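Local coordinates for EAL/GGDEF domain protein (Methylococcus capsulatus, PDB 3ICL) that is a GGDEF-family protein whose modelled fragment folds as an alpha/beta domain around a five-stranded mixed sheet, at residues D39-I44 / R55-T60; Q108-G113 / I117-S122. The protein carries 1 engineered substitution. All blocks are in the same frame, centred on the assembly; numbering follows the deposited sequence.

Contact 1: D39-I44 / R55-T60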
ATOM      1  N   ASP A  39      -1.548   8.118   7.101  1.00 21.08           N
ATOM      2  CA  ASP A  39      -1.033   8.798   8.279  1.00 26.45           C
ATOM      3  C   ASP A  39      -2.017   9.540   9.168  1.00 28.49           C
ATOM      4  O   ASP A  39      -1.943   9.425  10.390  1.00 28.55           O
ATOM      5  CB  ASP A  39       0.090   9.763   7.881  1.00 23.40           C
ATOM      6  CG  ASP A  39       1.257   9.062   7.202  1.00 21.82           C
ATOM      7  OD1 ASP A  39       1.436   7.842   7.410  1.00 16.98           O
ATOM      8  OD2 ASP A  39       2.007   9.741   6.468  1.00 20.04           O
ATOM      9  N   ASN A  40      -2.935  10.300   8.577  1.00 19.20           N
ATOM     10  CA  ASN A  40      -3.875  11.072   9.386  1.00 25.89           C
ATOM     11  C   ASN A  40      -5.273  10.465   9.507  1.00 30.98           C
ATOM     12  O   ASN A  40      -6.232  11.153   9.859  1.00 32.19           O
ATOM     13  CB  ASN A  40      -3.957  12.510   8.841  1.00 21.10           C
ATOM     14  CG  ASN A  40      -4.532  12.577   7.438  1.00 26.99           C
ATOM     15  OD1 ASN A  40      -4.524  11.591   6.699  1.00 27.88           O
ATOM     16  ND2 ASN A  40      -5.023  13.752   7.059  1.00 29.61           N
ATOM     17  N   PHE A  41      -5.387   9.169   9.249  1.00 21.42           N
ATOM     18  CA  PHE A  41      -6.684   8.524   9.324  1.00 18.19           C
ATOM     19  C   PHE A  41      -7.359   8.577  10.691  1.00 23.58           C
ATOM     20  O   PHE A  41      -8.546   8.867  10.782  1.00 26.10           O
ATOM     21  CB  PHE A  41      -6.594   7.062   8.889  1.00 14.31           C
ATOM     22  CG  PHE A  41      -7.926   6.375   8.863  1.00 18.98           C
ATOM     23  CD1 PHE A  41      -8.821   6.609   7.825  1.00 26.05           C
ATOM     24  CD2 PHE A  41      -8.307   5.531   9.900  1.00 21.00           C
ATOM     25  CE1 PHE A  41     -10.082   6.013   7.815  1.00 26.95           C
ATOM     26  CE2 PHE A  41      -9.570   4.926   9.902  1.00 26.41           C
ATOM     27  CZ  PHE A  41     -10.459   5.172   8.854  1.00 27.27           C
ATOM     28  N   LYS A  42      -6.613   8.286  11.749  1.00 22.45           N
ATOM     29  CA  LYS A  42      -7.186   8.284  13.093  1.00 29.39           C
ATOM     30  C   LYS A  42      -7.879   9.595  13.449  1.00 30.32           C
ATOM     31  O   LYS A  42      -9.003   9.594  13.955  1.00 33.34           O
ATOM     32  CB  LYS A  42      -6.110   7.985  14.137  1.00 35.88           C
ATOM     33  CG  LYS A  42      -6.606   8.164  15.567  1.00 47.69           C
ATOM     34  CD  LYS A  42      -5.502   7.958  16.587  1.00 52.32           C
ATOM     35  CE  LYS A  42      -5.920   8.503  17.942  1.00 59.05           C
ATOM     36  NZ  LYS A  42      -7.210   7.922  18.401  1.00 59.90           N
ATOM     37  N   SER A  43      -7.210  10.712  13.198  1.00 26.08           N
ATOM     38  CA  SER A  43      -7.795  12.010  13.504  1.00 28.42           C
ATOM     39  C   SER A  43      -9.070  12.197  12.688  1.00 26.46           C
ATOM     40  O   SER A  43     -10.067  12.715  13.193  1.00 28.88           O
ATOM     41  CB  SER A  43      -6.799  13.127  13.203  1.00 28.48           C
ATOM     42  OG  SER A  43      -6.369  13.071  11.862  1.00 33.40           O
ATOM     43  N   ILE A  44      -9.039  11.762  11.429  1.00 27.06           N
ATOM     44  CA  ILE A  44     -10.206  11.866  10.553  1.00 28.12           C
ATOM     45  C   ILE A  44     -11.323  10.984  11.098  1.00 28.13           C
ATOM     46  O   ILE A  44     -12.438  11.443  11.339  1.00 32.57           O
ATOM     47  CB  ILE A  44      -9.898  11.378   9.118  1.00 27.34           C
ATOM     48  CG1 ILE A  44      -8.741  12.180   8.522  1.00 28.19           C
ATOM     49  CG2 ILE A  44     -11.157  11.487   8.250  1.00 23.63           C
ATOM     50  CD1 ILE A  44      -9.005  13.652   8.412  1.00 29.63           C
ATOM     51  N   ARG A  55     -16.009   4.851   4.617  1.00 30.73           N
ATOM     52  CA  ARG A  55     -16.164   5.313   3.243  1.00 35.48           C
ATOM     53  C   ARG A  55     -14.811   5.751   2.689  1.00 27.76           C
ATOM     54  O   ARG A  55     -14.472   5.447   1.544  1.00 25.41           O
ATOM     55  CB  ARG A  55     -17.152   6.481   3.172  1.00 40.50           C
ATOM     56  CG  ARG A  55     -18.586   6.104   3.500  1.00 50.81           C
ATOM     57  CD  ARG A  55     -19.514   7.277   3.252  1.00 61.20           C
ATOM     58  NE  ARG A  55     -19.502   7.681   1.850  1.00 65.08           N
ATOM     59  CZ  ARG A  55     -20.097   8.770   1.378  1.00 71.15           C
ATOM     60  NH1 ARG A  55     -20.759   9.575   2.200  1.00 77.03           N
ATOM     61  NH2 ARG A  55     -20.031   9.057   0.085  1.00 67.79           N
ATOM     62  N   LEU A  56     -14.043   6.462   3.508  1.00 23.57           N
ATOM     63  CA  LEU A  56     -12.722   6.934   3.101  1.00 22.44           C
ATOM     64  C   LEU A  56     -11.796   5.759   2.790  1.00 17.83           C
ATOM     65  O   LEU A  56     -11.096   5.760   1.776  1.00 18.62           O
ATOM     66  CB  LEU A  56     -12.110   7.805   4.206  1.00 23.99           C
ATOM     67  CG  LEU A  56     -10.680   8.325   4.016  1.00 23.87           C
ATOM     68  CD1 LEU A  56     -10.536   9.054   2.683  1.00 19.21           C
ATOM     69  CD2 LEU A  56     -10.337   9.249   5.170  1.00 25.46           C
ATOM     70  N   LEU A  57     -11.797   4.757   3.663  1.00 19.66           N
ATOM     71  CA  LEU A  57     -10.958   3.577   3.477  1.00 19.17           C
ATOM     72  C   LEU A  57     -11.283   2.851   2.179  1.00 19.08           C
ATOM     73  O   LEU A  57     -10.385   2.355   1.495  1.00 16.34           O
ATOM     74  CB  LEU A  57     -11.126   2.613   4.652  1.00 21.59           C
ATOM     75  CG  LEU A  57     -10.528   3.048   5.997  1.00 23.54           C
ATOM     76  CD1 LEU A  57     -10.887   2.020   7.068  1.00 22.28           C
ATOM     77  CD2 LEU A  57      -9.013   3.193   5.871  1.00 18.06           C
ATOM     78  N   ARG A  58     -12.566   2.783   1.842  1.00 22.69           N
ATOM     79  CA  ARG A  58     -12.994   2.111   0.620  1.00 24.88           C
ATOM     80  C   ARG A  58     -12.609   2.919  -0.623  1.00 22.10           C
ATOM     81  O   ARG A  58     -12.252   2.353  -1.655  1.00 18.14           O
ATOM     82  CB  ARG A  58     -14.509   1.893   0.640  1.00 31.98           C
ATOM     83  CG  ARG A  58     -15.000   0.911  -0.415  1.00 41.09           C
ATOM     84  CD  ARG A  58     -16.515   0.762  -0.375  1.00 48.21           C
ATOM     85  NE  ARG A  58     -16.976  -0.323  -1.238  1.00 58.75           N
ATOM     86  CZ  ARG A  58     -16.858  -1.616  -0.950  1.00 61.77           C
ATOM     87  NH1 ARG A  58     -16.295  -2.000   0.186  1.00 61.66           N
ATOM     88  NH2 ARG A  58     -17.305  -2.530  -1.802  1.00 65.66           N
ATOM     89  N   ALA A  59     -12.689   4.242  -0.522  1.00 26.42           N
ATOM     90  CA  ALA A  59     -12.338   5.105  -1.645  1.00 24.36           C
ATOM     91  C   ALA A  59     -10.822   5.100  -1.841  1.00 24.47           C
ATOM     92  O   ALA A  59     -10.332   5.258  -2.955  1.00 19.63           O
ATOM     93  CB  ALA A  59     -12.833   6.530  -1.392  1.00 30.39           C
ATOM     94  N   THR A  60     -10.085   4.926  -0.750  1.00 22.13           N
ATOM     95  CA  THR A  60      -8.623   4.893  -0.811  1.00 18.57           C
ATOM     96  C   THR A  60      -8.170   3.583  -1.454  1.00 16.66           C
ATOM     97  O   THR A  60      -7.265   3.561  -2.285  1.00 18.72           O
ATOM     98  CB  THR A  60      -8.010   5.016   0.603  1.00 23.81           C
ATOM     99  OG1 THR A  60      -8.375   6.280   1.171  1.00 22.93           O
ATOM    100  CG2 THR A  60      -6.492   4.915   0.543  1.00 25.99           C
TER
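Phe41 is the centre of this contact, with Leu57 over its ring and Leu56 at its edge. The side chains of Phe41 and Leu57 cross at about a right angle. The Leu57 methyl CD2 lies over one face of the Phe41 ring, 4.0 Å from its centroid and 25° off the normal, a CH-pi contact displaced toward the CE1 rim. Leu57 CG lies 3.5 Å from Phe41 CE1, and the other methyl, CD1, reaches Phe41 CZ. What sends the ring across is the first torsion of Phe41: CG stands anti to the backbone N (chi1 -176°).

Leu56 completes the apolar contact from the ring's edge. Its CD2 sits near the ring plane, 4.0 Å from Phe41 CD1, and also touches Ile44 CG2 at 3.9 Å. One methyl thus fills the angle between Phe41 and Ile44.

Two side-chain hydroxyls bond back to their own segments. Ser43 OG donates to Asn40 O at 2.8 Å, and that carbonyl also takes the Ile44 N-H; Thr60 OG1 likewise joins its own N-H on Leu56 O. The Asn40 amide turns outward, ND2 bonding Val118 O.

The contact packs two consecutive helices of the GGDEF domain, 41-48 and 50-67. Leu56 reaches on to strand 110-112 and the loop before strand 121-127, and Phe41 packs on Asp80, in the hairpin turn between strands 73-77 and 81-86 that carries the family's signature motif.

Contact 2: Q108-G113 / I117-S122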
ATOM      1  N   GLN A 108      -5.340  13.620  -4.322  1.00 20.89           N
ATOM      2  CA  GLN A 108      -6.583  14.258  -4.747  1.00 23.43           C
ATOM      3  C   GLN A 108      -7.545  14.245  -3.567  1.00 25.86           C
ATOM      4  O   GLN A 108      -7.553  13.305  -2.775  1.00 19.96           O
ATOM      5  CB  GLN A 108      -7.201  13.502  -5.924  1.00 24.52           C
ATOM      6  CG  GLN A 108      -6.349  13.497  -7.178  1.00 29.06           C
ATOM      7  CD  GLN A 108      -6.870  12.528  -8.219  1.00 33.19           C
ATOM      8  OE1 GLN A 108      -6.997  11.331  -7.954  1.00 33.45           O
ATOM      9  NE2 GLN A 108      -7.177  13.038  -9.409  1.00 36.42           N
ATOM     10  N   PRO A 109      -8.369  15.293  -3.426  1.00 27.77           N
ATOM     11  CA  PRO A 109      -9.311  15.320  -2.301  1.00 30.73           C
ATOM     12  C   PRO A 109     -10.373  14.223  -2.338  1.00 27.06           C
ATOM     13  O   PRO A 109     -10.686  13.676  -3.392  1.00 24.84           O
ATOM     14  CB  PRO A 109      -9.932  16.716  -2.400  1.00 36.76           C
ATOM     15  CG  PRO A 109      -8.835  17.529  -3.046  1.00 35.24           C
ATOM     16  CD  PRO A 109      -8.343  16.593  -4.122  1.00 27.02           C
ATOM     17  N   PHE A 110     -10.895  13.893  -1.161  1.00 31.52           N
ATOM     18  CA  PHE A 110     -11.960  12.908  -1.010  1.00 33.31           C
ATOM     19  C   PHE A 110     -13.125  13.756  -0.520  1.00 34.94           C
ATOM     20  O   PHE A 110     -13.114  14.236   0.612  1.00 41.26           O
ATOM     21  CB  PHE A 110     -11.593  11.872   0.052  1.00 33.26           C
ATOM     22  CG  PHE A 110     -10.540  10.894  -0.388  1.00 26.68           C
ATOM     23  CD1 PHE A 110     -10.889   9.744  -1.092  1.00 22.40           C
ATOM     24  CD2 PHE A 110      -9.199  11.121  -0.097  1.00 20.43           C
ATOM     25  CE1 PHE A 110      -9.916   8.830  -1.498  1.00 19.73           C
ATOM     26  CE2 PHE A 110      -8.217  10.210  -0.499  1.00 20.02           C
ATOM     27  CZ  PHE A 110      -8.579   9.065  -1.199  1.00 18.42           C
ATOM     28  N   VAL A 111     -14.126  13.958  -1.364  1.00 23.05           N
ATOM     29  CA  VAL A 111     -15.245  14.794  -0.956  1.00 30.95           C
ATOM     30  C   VAL A 111     -16.439  14.010  -0.431  1.00 36.55           C
ATOM     31  O   VAL A 111     -17.041  13.217  -1.146  1.00 41.29           O
ATOM     32  CB  VAL A 111     -15.710  15.705  -2.117  1.00 37.06           C
ATOM     33  CG1 VAL A 111     -16.747  16.698  -1.612  1.00 42.43           C
ATOM     34  CG2 VAL A 111     -14.515  16.443  -2.711  1.00 35.56           C
ATOM     35  N   PHE A 112     -16.759  14.236   0.837  1.00 29.70           N
ATOM     36  CA  PHE A 112     -17.889  13.586   1.486  1.00 30.63           C
ATOM     37  C   PHE A 112     -18.863  14.706   1.823  1.00 35.97           C
ATOM     38  O   PHE A 112     -18.635  15.482   2.753  1.00 34.35           O
ATOM     39  CB  PHE A 112     -17.417  12.860   2.748  1.00 37.01           C
ATOM     40  CG  PHE A 112     -16.432  11.753   2.470  1.00 41.87           C
ATOM     41  CD1 PHE A 112     -16.813  10.638   1.728  1.00 48.09           C
ATOM     42  CD2 PHE A 112     -15.123  11.835   2.927  1.00 42.70           C
ATOM     43  CE1 PHE A 112     -15.903   9.621   1.442  1.00 44.80           C
ATOM     44  CE2 PHE A 112     -14.206  10.824   2.648  1.00 42.56           C
ATOM     45  CZ  PHE A 112     -14.599   9.714   1.902  1.00 38.77           C
ATOM     46  N   GLY A 113     -19.942  14.797   1.052  1.00 28.90           N
ATOM     47  CA  GLY A 113     -20.897  15.862   1.271  1.00 37.37           C
ATOM     48  C   GLY A 113     -20.177  17.158   0.949  1.00 35.19           C
ATOM     49  O   GLY A 113     -19.565  17.282  -0.109  1.00 33.51           O
ATOM     50  N   ILE A 117     -11.769  16.208   2.250  1.00 32.97           N
ATOM     51  CA  ILE A 117     -10.809  15.465   3.055  1.00 32.46           C
ATOM     52  C   ILE A 117      -9.527  15.208   2.268  1.00 31.58           C
ATOM     53  O   ILE A 117      -9.559  14.724   1.131  1.00 25.74           O
ATOM     54  CB  ILE A 117     -11.364  14.101   3.529  1.00 34.45           C
ATOM     55  CG1 ILE A 117     -12.603  14.300   4.405  1.00 41.10           C
ATOM     56  CG2 ILE A 117     -10.294  13.363   4.325  1.00 29.97           C
ATOM     57  CD1 ILE A 117     -12.345  15.123   5.648  1.00 32.97           C
ATOM     58  N   VAL A 118      -8.401  15.558   2.879  1.00 28.08           N
ATOM     59  CA  VAL A 118      -7.101  15.349   2.269  1.00 27.53           C
ATOM     60  C   VAL A 118      -6.312  14.445   3.210  1.00 23.87           C
ATOM     61  O   VAL A 118      -6.062  14.799   4.358  1.00 25.82           O
ATOM     62  CB  VAL A 118      -6.351  16.687   2.067  1.00 31.43           C
ATOM     63  CG1 VAL A 118      -6.291  17.460   3.377  1.00 42.46           C
ATOM     64  CG2 VAL A 118      -4.947  16.421   1.540  1.00 22.38           C
ATOM     65  N   ILE A 119      -5.948  13.258   2.740  1.00 22.76           N
ATOM     66  CA  ILE A 119      -5.189  12.347   3.588  1.00 22.62           C
ATOM     67  C   ILE A 119      -3.707  12.529   3.343  1.00 21.39           C
ATOM     68  O   ILE A 119      -3.298  12.985   2.269  1.00 19.64           O
ATOM     69  CB  ILE A 119      -5.525  10.857   3.318  1.00 20.24           C
ATOM     70  CG1 ILE A 119      -5.296  10.526   1.841  1.00 19.22           C
ATOM     71  CG2 ILE A 119      -6.952  10.552   3.755  1.00 21.65           C
ATOM     72  CD1 ILE A 119      -5.433   9.065   1.512  1.00 27.45           C
ATOM     73  N   SER A 120      -2.912  12.189   4.351  1.00 21.01           N
ATOM     74  CA  SER A 120      -1.458  12.249   4.248  1.00 22.59           C
ATOM     75  C   SER A 120      -1.060  10.768   4.152  1.00 21.29           C
ATOM     76  O   SER A 120      -1.608   9.929   4.869  1.00 27.36           O
ATOM     77  CB  SER A 120      -0.860  12.916   5.491  1.00 21.92           C
ATOM     78  OG  SER A 120      -1.284  12.257   6.668  1.00 30.50           O
ATOM     79  N   VAL A 121      -0.120  10.450   3.267  1.00 20.63           N
ATOM     80  CA  VAL A 121       0.283   9.060   3.036  1.00 16.94           C
ATOM     81  C   VAL A 121       1.788   8.803   3.119  1.00 21.27           C
ATOM     82  O   VAL A 121       2.590   9.637   2.704  1.00 21.69           O
ATOM     83  CB  VAL A 121      -0.197   8.604   1.624  1.00 20.48           C
ATOM     84  CG1 VAL A 121       0.280   7.198   1.321  1.00 17.10           C
ATOM     85  CG2 VAL A 121      -1.719   8.682   1.536  1.00 21.98           C
ATOM     86  N   SER A 122       2.162   7.645   3.658  1.00 13.06           N
ATOM     87  CA  SER A 122       3.573   7.253   3.751  1.00 15.79           C
ATOM     88  C   SER A 122       3.697   5.834   3.226  1.00 16.79           C
ATOM     89  O   SER A 122       2.930   4.954   3.613  1.00 17.91           O
ATOM     90  CB  SER A 122       4.083   7.306   5.192  1.00 13.43           C
ATOM     91  OG  SER A 122       4.358   8.634   5.593  1.00 21.56           O
TER
HETATM   92  O   HOH W   1      -6.329  13.211  -0.273  1.00 26.42           O
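Phe110 and Ile117 form an antiparallel hydrogen-bonded pair at the base of a two-stranded hairpin, their CA atoms 4.9 Å apart. Phe110 N donates to Ile117 O at 2.8 Å and Ile117 N to Phe110 O at 2.9 Å, the first bond nearly straight (162°), the second more bent (137°). Beyond the pair a water continues the link, donating to Gln108 O and accepting from Ile119 N.

Phe110 and Ile117 put their side chains on the same face of the hairpin, CB to CB 4.1 Å. With CG beside the backbone N, the Phe110 ring turns its edge to Ile117 O and reaches along the partner chain until CE2 meets Ile119 CD1 at 3.6 Å. Ile119 holds CG1 between N and the carbonyl carbon (chi1 56°), and its extended chain carries CD1 to the ring. At the other end, Ile117 CG1 comes to the edge of the Phe112 ring, in its plane, 3.8 Å from Phe112 CD2.

Helix 50-67 packs against Phe110 through Ala59 and Thr60, and its Arg63 makes a cation-pi contact with the ring while bonding to the carbonyls of Gln108 and Pro109. The backbone bonds set the register, helix 50-67 covers the face carrying Phe110 and Ile117, and the water bridges the chains where direct pairing ends.

Both contacts are largely buried, their centres about 8 Å apart on one side of the domain; they join different elements but share helix 50-67, which lies against both. Contact 1 joins two helices through aliphatic and aromatic side chains alone; contact 2 joins the two sides of a hairpin, with backbone bonds and a water added to its apolar face and an exposed Pro109 at its margin. Leu56 joins the two apolar clusters. Polar links run from 39-44 to 117-122: Asp39 OD2 probably bonds Ser122 OG (2.7 Å), and Asn40 OD1 probably bonds Ser120 N (2.9 Å), where strand 121-127 enters the central sheet beside strand 32-38.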